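Local coordinates for protein tyrosine--tRNA ligase (Pyrococcus horikoshii, PDB 2CYC) that probably catalyses the ATP-dependent attachment of tyrosine to its cognate tRNA, by way of a tyrosyl-adenylate intermediate, at residues 14-19 / 186-191; 22-27 / 217-222; 52-57 / 221-226. All blocks are in the same frame, centred on the assembly; numbering follows the deposited sequence.

Contact 1. Residues 14-19 / 186-191; sequences PTEEVL and AGMDQR. With TYR (tyrosine), chain C.
R191 grips the carboxylate of E17 side-on, NE to one oxygen and NH1 to the other, in a salt bridge. R191 NE gives a nearly straight bond to the syn lone pair of E17 OE2, 2.9 Å long at 175° and in the guanidinium plane. R191 NH1 reaches E17 OE1, also at 2.9 Å, but this bond is more bent at 142°. The carboxylate and guanidinium planes stand 35° apart, and OE1 lies tilted out of the guanidinium plane. The E17 chain is fully extended, with CG anti to the backbone N, and meets the arginine at about a right angle. OE2 also accepts from H222 ND1, so the carboxylate is held from two residues. E16 and E17 both face H222, forming a classic beta bulge in strand 15-19, which pairs antiparallel with strand 214-223. Both glutamates point at segment 186-191. M188 lies across E16, its CG 3.3 Å from E16 OE2. Bends at chi2 and chi3 curl M188 SD back to 3.6 Å from E17 OE2. One residue before R191, Q190 binds the substrate. Q190 OE1 accepts from the amino N of the bound tyrosine at 2.7 Å, while Q190 NE2 donates to D189 OD1 at 3.1 Å.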
# COMPACT_ATOMS: atom_id res chain seq x y z
N PRO A 14 -27.89 19.93 -0.56
CA PRO A 14 -27.66 18.89 -1.56
C PRO A 14 -27.37 17.45 -1.11
O PRO A 14 -26.92 16.64 -1.91
CB PRO A 14 -26.51 19.47 -2.39
CG PRO A 14 -25.68 20.13 -1.32
CD PRO A 14 -26.73 20.84 -0.47
N THR A 15 -27.62 17.12 0.15
CA THR A 15 -27.39 15.74 0.57
C THR A 15 -28.22 14.83 -0.33
O THR A 15 -29.39 15.12 -0.61
CB THR A 15 -27.85 15.49 2.02
OG1 THR A 15 -26.99 16.21 2.92
CG2 THR A 15 -27.81 14.00 2.34
N GLU A 16 -27.62 13.73 -0.78
CA GLU A 16 -28.33 12.79 -1.63
C GLU A 16 -28.47 11.44 -0.94
O GLU A 16 -29.44 10.71 -1.16
CB GLU A 16 -27.59 12.61 -2.97
CG GLU A 16 -28.15 11.50 -3.84
CD GLU A 16 -27.49 11.42 -5.22
OE1 GLU A 16 -27.65 10.38 -5.90
OE2 GLU A 16 -26.82 12.40 -5.62
N GLU A 17 -27.51 11.11 -0.10
CA GLU A 17 -27.53 9.83 0.59
C GLU A 17 -26.84 9.91 1.94
O GLU A 17 -25.82 10.59 2.10
CB GLU A 17 -26.84 8.76 -0.28
CG GLU A 17 -26.76 7.37 0.35
CD GLU A 17 -25.93 6.38 -0.47
OE1 GLU A 17 -26.42 5.26 -0.71
OE2 GLU A 17 -24.79 6.70 -0.88
N VAL A 18 -27.39 9.20 2.92
CA VAL A 18 -26.79 9.12 4.24
C VAL A 18 -26.75 7.65 4.65
O VAL A 18 -27.79 6.98 4.65
CB VAL A 18 -27.58 9.90 5.30
CG1 VAL A 18 -26.95 9.68 6.69
CG2 VAL A 18 -27.57 11.38 4.97
N LEU A 19 -25.56 7.15 4.97
CA LEU A 19 -25.41 5.78 5.43
C LEU A 19 -24.92 5.83 6.89
O LEU A 19 -23.72 6.00 7.12
CB LEU A 19 -24.36 5.03 4.59
CG LEU A 19 -24.56 5.00 3.08
CD1 LEU A 19 -23.35 4.39 2.39
CD2 LEU A 19 -25.83 4.22 2.75
N ALA A 186 -18.65 13.53 1.42
CA ALA A 186 -18.11 13.51 0.07
C ALA A 186 -19.23 13.59 -0.95
O ALA A 186 -20.41 13.54 -0.60
CB ALA A 186 -17.30 12.23 -0.18
N GLY A 187 -18.84 13.72 -2.22
CA GLY A 187 -19.81 13.71 -3.29
C GLY A 187 -20.12 12.23 -3.49
O GLY A 187 -19.32 11.37 -3.10
N MET A 188 -21.27 11.94 -4.09
CA MET A 188 -21.73 10.57 -4.34
C MET A 188 -20.74 9.61 -5.00
O MET A 188 -20.82 8.40 -4.76
CB MET A 188 -23.01 10.59 -5.19
CG MET A 188 -24.30 10.73 -4.39
SD MET A 188 -24.63 9.30 -3.34
CE MET A 188 -25.22 8.09 -4.51
N ASP A 189 -19.82 10.12 -5.82
CA ASP A 189 -18.86 9.25 -6.49
C ASP A 189 -17.77 8.68 -5.58
O ASP A 189 -16.95 7.87 -6.02
CB ASP A 189 -18.23 9.95 -7.71
CG ASP A 189 -17.61 11.30 -7.38
OD1 ASP A 189 -17.50 11.68 -6.20
OD2 ASP A 189 -17.21 12.00 -8.34
N GLN A 190 -17.76 9.11 -4.33
CA GLN A 190 -16.77 8.61 -3.38
C GLN A 190 -17.38 7.57 -2.44
O GLN A 190 -16.68 7.04 -1.59
CB GLN A 190 -16.24 9.76 -2.51
CG GLN A 190 -15.65 10.91 -3.29
CD GLN A 190 -14.51 10.45 -4.16
OE1 GLN A 190 -13.51 9.93 -3.66
NE2 GLN A 190 -14.66 10.64 -5.46
N ARG A 191 -18.67 7.27 -2.61
CA ARG A 191 -19.37 6.35 -1.70
C ARG A 191 -18.74 4.99 -1.49
O ARG A 191 -18.86 4.41 -0.40
CB ARG A 191 -20.85 6.20 -2.11
CG ARG A 191 -21.10 5.30 -3.33
CD ARG A 191 -22.58 5.32 -3.69
NE ARG A 191 -23.41 4.86 -2.59
CZ ARG A 191 -23.59 3.57 -2.28
NH1 ARG A 191 -24.36 3.24 -1.25
NH2 ARG A 191 -23.01 2.63 -3.02
N TYR C . -10.91 10.79 -3.71
CA TYR C . -11.36 12.20 -3.50
C TYR C . -11.64 12.88 -4.84
O TYR C . -11.32 12.28 -5.88
CB TYR C . -10.27 12.99 -2.74
CG TYR C . -10.03 12.47 -1.33
CD1 TYR C . -11.05 12.48 -0.38
CD2 TYR C . -8.78 11.98 -0.95
CE1 TYR C . -10.83 12.00 0.93
CE2 TYR C . -8.55 11.51 0.34
CZ TYR C . -9.57 11.52 1.27
OH TYR C . -9.33 11.04 2.55
OXT TYR C . -12.18 14.01 -4.82

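Contact 2. Residues 22-27 / 217-222; sequences ENLRHL and KPVAVH
K217 meets helix 22-27 through its backbone. Its O lies 2.8 Å from the side-chain amide of N23, measured to the atom modelled as OD1. The amide is probably turned over in the model, so that atom may be the nitrogen, and a hydrogen bond to K217 O is possible. The torsion of N23, with CG anti to the backbone N (chi1 -171°), sends the amide out from the helix to the loop before the strand. The aliphatic part of K217 lies at the border of the contact, and its extended chain then departs from the helix. P218 turns its ring from the helix and touches A201 instead. V219 carries most of the packing. Its side chain points at the helix, and its CG2 is met by N23, L24 and L27, spaced over one turn. L27 CD1 touches V219 CG2 at 3.6 Å, with the two side chains alongside and pointing opposite ways. The backbone of L24 comes equally close, its CA 3.6 Å from V219 CG2. L24 CB lies over both methyls, 4.1 Å from V219 CG1. Beyond V219, A220 bonds through its backbone to L19 and V221 turns to V10 of helix 3-11, which also packs on L24. The axes of the short segments 22-27 and 219-222 approach to 8.7 Å, with 121° between their N-to-C directions. This is a helix laid over one face of a beta-sheet, where strand 15-19 pairs antiparallel with strand 214-223, itself parallel to strand 183-187, in the class I Rossmann-type catalytic domain.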
# COMPACT_ATOMS: atom_id res chain seq x y z
N GLU A 22 -30.18 5.96 10.78
CA GLU A 22 -30.27 5.31 12.07
C GLU A 22 -28.96 5.45 12.86
O GLU A 22 -28.98 5.74 14.05
CB GLU A 22 -30.60 3.83 11.89
CG GLU A 22 -30.45 3.02 13.17
CD GLU A 22 -30.72 1.54 12.98
OE1 GLU A 22 -30.44 0.76 13.92
OE2 GLU A 22 -31.22 1.14 11.90
N ASN A 23 -27.82 5.25 12.20
CA ASN A 23 -26.55 5.36 12.91
C ASN A 23 -26.28 6.82 13.28
O ASN A 23 -25.72 7.12 14.34
CB ASN A 23 -25.39 4.81 12.06
CG ASN A 23 -24.09 4.72 12.86
OD1 ASN A 23 -23.00 4.98 12.33
ND2 ASN A 23 -24.20 4.35 14.13
N LEU A 24 -26.69 7.74 12.40
CA LEU A 24 -26.51 9.17 12.65
C LEU A 24 -27.25 9.56 13.92
O LEU A 24 -26.71 10.26 14.78
CB LEU A 24 -27.05 9.97 11.46
CG LEU A 24 -27.12 11.50 11.62
CD1 LEU A 24 -25.70 12.09 11.68
CD2 LEU A 24 -27.91 12.09 10.46
N ARG A 25 -28.51 9.13 14.01
CA ARG A 25 -29.33 9.43 15.17
C ARG A 25 -28.69 8.83 16.42
O ARG A 25 -28.65 9.46 17.47
CB ARG A 25 -30.74 8.87 14.96
CG ARG A 25 -31.67 9.00 16.17
CD ARG A 25 -33.06 8.54 15.79
NE ARG A 25 -33.94 8.35 16.93
CZ ARG A 25 -35.19 7.92 16.84
NH1 ARG A 25 -35.92 7.77 17.92
NH2 ARG A 25 -35.70 7.64 15.64
N HIS A 26 -28.20 7.61 16.28
CA HIS A 26 -27.53 6.92 17.36
C HIS A 26 -26.35 7.78 17.84
O HIS A 26 -26.19 8.01 19.04
CB HIS A 26 -27.03 5.56 16.87
CG HIS A 26 -26.23 4.80 17.88
ND1 HIS A 26 -26.73 4.44 19.12
CD2 HIS A 26 -24.97 4.30 17.83
CE1 HIS A 26 -25.82 3.76 19.78
NE2 HIS A 26 -24.74 3.66 19.02
N LEU A 27 -25.53 8.25 16.91
CA LEU A 27 -24.38 9.08 17.28
C LEU A 27 -24.82 10.35 18.02
O LEU A 27 -24.19 10.74 18.99
CB LEU A 27 -23.56 9.48 16.05
CG LEU A 27 -22.88 8.35 15.27
CD1 LEU A 27 -21.83 8.95 14.34
CD2 LEU A 27 -22.24 7.35 16.22
N LYS A 217 -19.18 3.12 13.90
CA LYS A 217 -19.08 3.12 12.45
C LYS A 217 -19.32 4.58 12.06
O LYS A 217 -20.25 5.21 12.54
CB LYS A 217 -20.17 2.25 11.83
CG LYS A 217 -19.97 0.76 12.07
CD LYS A 217 -21.07 -0.07 11.43
CE LYS A 217 -20.85 -1.55 11.76
NZ LYS A 217 -21.85 -2.45 11.11
N PRO A 218 -18.45 5.13 11.21
CA PRO A 218 -18.70 6.52 10.84
C PRO A 218 -19.95 6.59 9.97
O PRO A 218 -20.33 5.61 9.34
CB PRO A 218 -17.44 6.89 10.05
CG PRO A 218 -17.06 5.57 9.40
CD PRO A 218 -17.24 4.60 10.55
N VAL A 219 -20.58 7.76 9.96
CA VAL A 219 -21.76 8.02 9.15
C VAL A 219 -21.26 8.65 7.85
O VAL A 219 -20.48 9.60 7.88
CB VAL A 219 -22.71 9.01 9.87
CG1 VAL A 219 -23.81 9.45 8.92
CG2 VAL A 219 -23.31 8.36 11.11
N ALA A 220 -21.72 8.12 6.72
CA ALA A 220 -21.33 8.66 5.42
C ALA A 220 -22.44 9.59 4.93
O ALA A 220 -23.62 9.23 4.96
CB ALA A 220 -21.13 7.52 4.42
N VAL A 221 -22.06 10.79 4.49
CA VAL A 221 -23.04 11.76 3.98
C VAL A 221 -22.55 12.19 2.61
O VAL A 221 -21.48 12.80 2.48
CB VAL A 221 -23.20 12.99 4.94
CG1 VAL A 221 -24.33 13.90 4.44
CG2 VAL A 221 -23.54 12.49 6.35
N HIS A 222 -23.34 11.87 1.59
CA HIS A 222 -22.97 12.15 0.20
C HIS A 222 -23.84 13.22 -0.43
O HIS A 222 -25.07 13.17 -0.34
CB HIS A 222 -23.05 10.85 -0.60
CG HIS A 222 -22.23 9.75 -0.01
ND1 HIS A 222 -22.72 8.47 0.17
CD2 HIS A 222 -20.99 9.75 0.52
CE1 HIS A 222 -21.82 7.74 0.80
NE2 HIS A 222 -20.76 8.49 1.02

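Contact 3. Residues 52-57 / 221-226; sequences LMAGAK and VHHHLL
H223 CG sits between the backbone N and the carbonyl carbon (chi1 61°), and this stands the imidazole up against helix 52-57. M53 answers with CG anti to its carbonyl carbon (chi1 -58°) and a bend at chi2, which turns its sulfur away from the ring, to L226. The contact is a helix packed on a sheet within the class I Rossmann-type catalytic domain. Helix 48-63 follows strand 36-40, which pairs parallel with strands 69-72 and 183-187, and it covers the end of strand 214-223. The short axes of helix 52-57 and strand 221-223 lie 9.6 Å apart. M53 CB sits over one face of the H223 imidazole as a CH-pi contact, 4.2 Å from the centroid and 21° off the normal. It is displaced toward the ring's rim. The backbone of A54 joins on the same side, its CA 3.9 Å from H223 CE1. H223 ND1 is hydrogen-bonded to H185 NE2, so the buried ring is held by a polar partner as well as by packing. K57 lies alongside, its CG 4.2 Å from H223 CB. Its bent chain takes the amine away from the histidine to a salt bridge with D60 and to backbone carbonyls at and just past the end of helix 3-11. Past the strand, H224 turns to D291 and Y295, and L226 comes back to the helix. L226 and M53 cross at about a right angle, with M53 CG 3.8 Å from L226 CG and M53 SD 4.1 Å from L226 CD2.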
# COMPACT_ATOMS: atom_id res chain seq x y z
N LEU A 52 -19.55 25.12 -3.98
CA LEU A 52 -20.91 25.35 -3.49
C LEU A 52 -21.60 24.19 -2.78
O LEU A 52 -22.16 24.37 -1.71
CB LEU A 52 -21.80 25.87 -4.62
CG LEU A 52 -21.22 27.07 -5.37
CD1 LEU A 52 -22.34 27.76 -6.13
CD2 LEU A 52 -20.57 28.06 -4.38
N MET A 53 -21.57 23.00 -3.37
CA MET A 53 -22.23 21.87 -2.74
C MET A 53 -21.52 21.45 -1.45
O MET A 53 -22.17 21.23 -0.43
CB MET A 53 -22.31 20.70 -3.73
CG MET A 53 -23.06 21.07 -5.02
SD MET A 53 -24.83 21.45 -4.75
CE MET A 53 -24.79 23.23 -4.59
N ALA A 54 -20.20 21.36 -1.49
CA ALA A 54 -19.46 21.00 -0.28
C ALA A 54 -19.62 22.13 0.75
O ALA A 54 -19.81 21.89 1.93
CB ALA A 54 -17.98 20.80 -0.60
N GLY A 55 -19.55 23.36 0.27
CA GLY A 55 -19.68 24.52 1.13
C GLY A 55 -21.03 24.55 1.82
O GLY A 55 -21.11 24.84 3.01
N ALA A 56 -22.09 24.26 1.06
CA ALA A 56 -23.43 24.23 1.62
C ALA A 56 -23.52 23.20 2.75
O ALA A 56 -24.05 23.49 3.82
CB ALA A 56 -24.44 23.92 0.54
N LYS A 57 -22.99 21.99 2.53
CA LYS A 57 -23.07 20.98 3.58
C LYS A 57 -22.21 21.35 4.80
O LYS A 57 -22.62 21.12 5.94
CB LYS A 57 -22.65 19.59 3.06
CG LYS A 57 -23.63 18.97 2.07
CD LYS A 57 -25.10 19.20 2.47
CE LYS A 57 -25.43 18.61 3.85
NZ LYS A 57 -26.79 19.04 4.31
N VAL A 221 -22.06 10.79 4.49
CA VAL A 221 -23.04 11.76 3.98
C VAL A 221 -22.55 12.19 2.61
O VAL A 221 -21.48 12.80 2.48
CB VAL A 221 -23.20 12.99 4.94
CG1 VAL A 221 -24.33 13.90 4.44
CG2 VAL A 221 -23.54 12.49 6.35
N HIS A 222 -23.34 11.87 1.59
CA HIS A 222 -22.97 12.15 0.20
C HIS A 222 -23.84 13.22 -0.43
O HIS A 222 -25.07 13.17 -0.34
CB HIS A 222 -23.05 10.85 -0.60
CG HIS A 222 -22.23 9.75 -0.01
ND1 HIS A 222 -22.72 8.47 0.17
CD2 HIS A 222 -20.99 9.75 0.52
CE1 HIS A 222 -21.82 7.74 0.80
NE2 HIS A 222 -20.76 8.49 1.02
N HIS A 223 -23.20 14.18 -1.08
CA HIS A 223 -23.99 15.22 -1.70
C HIS A 223 -24.11 15.02 -3.19
O HIS A 223 -23.28 14.35 -3.80
CB HIS A 223 -23.44 16.62 -1.38
CG HIS A 223 -22.05 16.86 -1.85
ND1 HIS A 223 -21.02 17.18 -0.98
CD2 HIS A 223 -21.52 16.93 -3.09
CE1 HIS A 223 -19.93 17.44 -1.67
NE2 HIS A 223 -20.20 17.29 -2.96
N HIS A 224 -25.16 15.60 -3.74
CA HIS A 224 -25.46 15.52 -5.16
C HIS A 224 -24.31 16.06 -6.03
O HIS A 224 -23.66 17.04 -5.67
CB HIS A 224 -26.74 16.31 -5.43
CG HIS A 224 -27.13 16.41 -6.87
ND1 HIS A 224 -27.70 15.36 -7.56
CD2 HIS A 224 -27.03 17.43 -7.75
CE1 HIS A 224 -27.95 15.74 -8.80
NE2 HIS A 224 -27.55 16.99 -8.94
N LEU A 225 -24.07 15.40 -7.16
CA LEU A 225 -23.03 15.85 -8.08
C LEU A 225 -23.66 16.72 -9.16
O LEU A 225 -24.45 16.24 -9.97
CB LEU A 225 -22.34 14.65 -8.72
CG LEU A 225 -21.67 13.62 -7.80
CD1 LEU A 225 -21.09 12.49 -8.65
CD2 LEU A 225 -20.56 14.30 -6.98
N LEU A 226 -23.35 18.01 -9.18
CA LEU A 226 -23.91 18.89 -10.20
C LEU A 226 -23.38 18.48 -11.58
O LEU A 226 -22.20 18.17 -11.75
CB LEU A 226 -23.54 20.36 -9.94
CG LEU A 226 -24.12 21.05 -8.70
CD1 LEU A 226 -23.57 22.47 -8.62
CD2 LEU A 226 -25.65 21.08 -8.78

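Overall arrangement
Contact 1 is a surface contact; contacts 2 and 3 are buried. Contacts 2 and 3 use strand 214-223; the strands of contact 1, 15-19 and 183-187, flank it. Contacts 2 and 3 overlap in V221 and H222, yet their centres lie about 17 Å apart, with contact 2 toward the start of the strand and contact 3 at its end. H222 ties contact 1 to the other two, bonded through its backbone to E16 and E17 and packed on M188 and R191. The chemistry follows the place. Contact 1 is charged and includes a tyrosine-binding residue, contact 2 is mostly aliphatic, and contact 3 sets a histidine ring among apolar groups.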